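Local coordinates for beta-N-acetylglucosaminidase-like protein Glycoside hydrolase family 20 (PDB 6YHH) that probably hydrolyses terminal N-acetylhexosamine residues from chitin-derived oligosaccharides, as a family 20 beta-N-acetylglucosaminidase of bacterial chitin metabolism, at residues H181-Q186 / P229-P234. Numbering follows the deposited sequence.
Sequences HLVDDQ and PEIDVP
His181 and Glu230 pair in parallel on neighbouring strands of the TIM barrel of the family 20 catalytic domain, their CA atoms 5.0 Å apart. The amide N of Leu182 donates to Glu230 O (3.3 Å). Further along the chains separate, and a water joins them: it donates to Val183 O at 2.7 Å, with weaker bonds to Glu230 O and Asp232 N. This water also lies over one face of the His181 imidazole.

With CG anti to the backbone N (chi1 -177°), that ring comes between two carboxylates, and its two nitrogens suit it to serve both. ND1 donates to Glu230 OE1 at 2.7 Å, nearly in the ring plane yet from above the carboxylate, whose plane is turned 80° from the ring. At the other nitrogen, His181 NE2 meets the anti lone pair of Asp184 OD2 at 2.6 Å. Glutamate is long enough to reach here with its chain extended, and His179 and Trp366 also donate to its oxygens. An alanine in place of His181 would probably cost Glu230 one of its donors and leave Asp184 OD2 without this one, with Asp184 freer to turn.

Beyond the sheet pairing, the beta-branched Val183 and Ile231 meet through their CG2 methyls, beside Trp188. Asp184 lies near Glu317, the predicted proton donor, placing this network beside the probable active site. There Asp232 turns OD1 to the amide of Gly315, while its OD2 stands 4.0 Å from Asp184 OD2, two like-charged groups side by side.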
loop_
_atom_site.group_PDB
_atom_site.type_symbol
_atom_site.label_atom_id
_atom_site.label_comp_id
_atom_site.label_asym_id
_atom_site.label_seq_id
_atom_site.Cartn_x
_atom_site.Cartn_y
_atom_site.Cartn_z
ATOM N N HIS A 181 0.802 -13.085 -16.268
ATOM C CA HIS A 181 -0.272 -13.301 -17.246
ATOM C C HIS A 181 -0.743 -11.932 -17.680
ATOM O O HIS A 181 -1.535 -11.287 -16.963
ATOM C CB HIS A 181 -1.374 -14.201 -16.605
ATOM C CG HIS A 181 -2.509 -14.568 -17.531
ATOM N ND1 HIS A 181 -2.487 -15.722 -18.276
ATOM C CD2 HIS A 181 -3.671 -13.940 -17.873
ATOM C CE1 HIS A 181 -3.553 -15.771 -19.042
ATOM N NE2 HIS A 181 -4.311 -14.732 -18.783
ATOM N N LEU A 182 -0.160 -11.467 -18.805
ATOM C CA LEU A 182 -0.129 -10.091 -19.182
ATOM C C LEU A 182 -1.178 -9.668 -20.228
ATOM O O LEU A 182 -1.303 -8.478 -20.538
ATOM C CB LEU A 182 1.272 -9.740 -19.704
ATOM C CG LEU A 182 2.379 -9.629 -18.681
ATOM C CD1 LEU A 182 3.734 -9.818 -19.334
ATOM C CD2 LEU A 182 2.241 -8.263 -18.103
ATOM N N VAL A 183 -2.004 -10.630 -20.633
ATOM C CA VAL A 183 -3.024 -10.453 -21.622
ATOM C C VAL A 183 -4.136 -11.473 -21.419
ATOM O O VAL A 183 -3.854 -12.643 -21.103
ATOM C CB VAL A 183 -2.465 -10.670 -23.073
ATOM C CG1 VAL A 183 -3.585 -10.301 -24.044
ATOM C CG2 VAL A 183 -1.130 -9.882 -23.275
ATOM N N ASP A 184 -5.393 -11.032 -21.545
ATOM C CA ASP A 184 -6.513 -11.925 -21.562
ATOM C C ASP A 184 -7.667 -11.141 -22.197
ATOM O O ASP A 184 -7.448 -10.039 -22.827
ATOM C CB ASP A 184 -6.820 -12.454 -20.143
ATOM C CG ASP A 184 -7.417 -13.817 -20.151
ATOM O OD1 ASP A 184 -8.598 -13.931 -20.606
ATOM O OD2 ASP A 184 -6.763 -14.783 -19.761
ATOM N N ASP A 185 -8.879 -11.676 -22.119
ATOM C CA ASP A 185 -10.028 -11.042 -22.782
ATOM C C ASP A 185 -10.333 -9.619 -22.256
ATOM O O ASP A 185 -10.906 -8.778 -22.938
ATOM C CB ASP A 185 -11.308 -11.880 -22.591
ATOM C CG ASP A 185 -11.249 -13.231 -23.294
ATOM O OD1 ASP A 185 -11.308 -13.228 -24.561
ATOM O OD2 ASP A 185 -11.168 -14.234 -22.518
ATOM N N GLN A 186 -9.941 -9.416 -21.009
ATOM C CA GLN A 186 -10.280 -8.239 -20.228
ATOM C C GLN A 186 -9.210 -7.131 -20.302
ATOM O O GLN A 186 -9.315 -6.131 -19.576
ATOM C CB GLN A 186 -10.508 -8.662 -18.765
ATOM C CG GLN A 186 -11.692 -9.555 -18.575
ATOM C CD GLN A 186 -11.475 -11.025 -18.916
ATOM O OE1 GLN A 186 -10.381 -11.469 -19.231
ATOM N NE2 GLN A 186 -12.540 -11.767 -18.899
ATOM N N PRO A 229 6.971 -14.425 -18.771
ATOM C CA PRO A 229 5.840 -13.704 -19.389
ATOM C C PRO A 229 4.896 -14.581 -20.162
ATOM O O PRO A 229 5.285 -15.630 -20.681
ATOM C CB PRO A 229 6.575 -12.748 -20.353
ATOM C CG PRO A 229 7.699 -13.643 -20.836
ATOM C CD PRO A 229 8.184 -14.327 -19.603
ATOM N N GLU A 230 3.608 -14.213 -20.185
ATOM C CA GLU A 230 2.610 -14.944 -20.967
ATOM C C GLU A 230 1.814 -14.021 -21.814
ATOM O O GLU A 230 1.234 -13.031 -21.326
ATOM C CB GLU A 230 1.658 -15.756 -20.089
ATOM C CG GLU A 230 0.687 -16.640 -20.868
ATOM C CD GLU A 230 -0.435 -17.272 -20.035
ATOM O OE1 GLU A 230 -0.311 -17.291 -18.758
ATOM O OE2 GLU A 230 -1.422 -17.763 -20.618
ATOM N N ILE A 231 1.805 -14.320 -23.099
ATOM C CA ILE A 231 0.874 -13.755 -24.053
ATOM C C ILE A 231 -0.039 -14.884 -24.543
ATOM O O ILE A 231 0.365 -15.731 -25.349
ATOM C CB ILE A 231 1.584 -13.089 -25.245
ATOM C CG1 ILE A 231 2.396 -11.893 -24.761
ATOM C CG2 ILE A 231 0.528 -12.579 -26.183
ATOM C CD1 ILE A 231 3.189 -11.240 -25.917
ATOM N N ASP A 232 -1.267 -14.953 -24.012
ATOM C CA ASP A 232 -2.112 -16.088 -24.205
ATOM C C ASP A 232 -2.826 -16.061 -25.582
ATOM O O ASP A 232 -3.633 -15.170 -25.853
ATOM C CB ASP A 232 -3.136 -16.087 -23.034
ATOM C CG ASP A 232 -4.019 -17.312 -22.984
ATOM O OD1 ASP A 232 -4.033 -18.091 -23.931
ATOM O OD2 ASP A 232 -4.745 -17.463 -21.943
ATOM N N VAL A 233 -2.509 -17.059 -26.420
ATOM C CA VAL A 233 -3.016 -17.183 -27.779
ATOM C C VAL A 233 -3.319 -18.631 -28.075
ATOM O O VAL A 233 -2.637 -19.537 -27.491
ATOM C CB VAL A 233 -1.983 -16.623 -28.806
ATOM C CG1 VAL A 233 -1.909 -15.127 -28.703
ATOM C CG2 VAL A 233 -0.609 -17.258 -28.653
ATOM N N PRO A 234 -4.333 -18.953 -28.902
ATOM C CA PRO A 234 -5.165 -18.051 -29.668
ATOM C C PRO A 234 -6.560 -17.794 -29.117
ATOM O O PRO A 234 -7.272 -16.924 -29.641
ATOM C CB PRO A 234 -5.281 -18.772 -31.046
ATOM C CG PRO A 234 -5.394 -20.215 -30.600
ATOM C CD PRO A 234 -4.445 -20.339 -29.428
HETATM O O HOH W 1 -1.456 -13.908 -21.115
#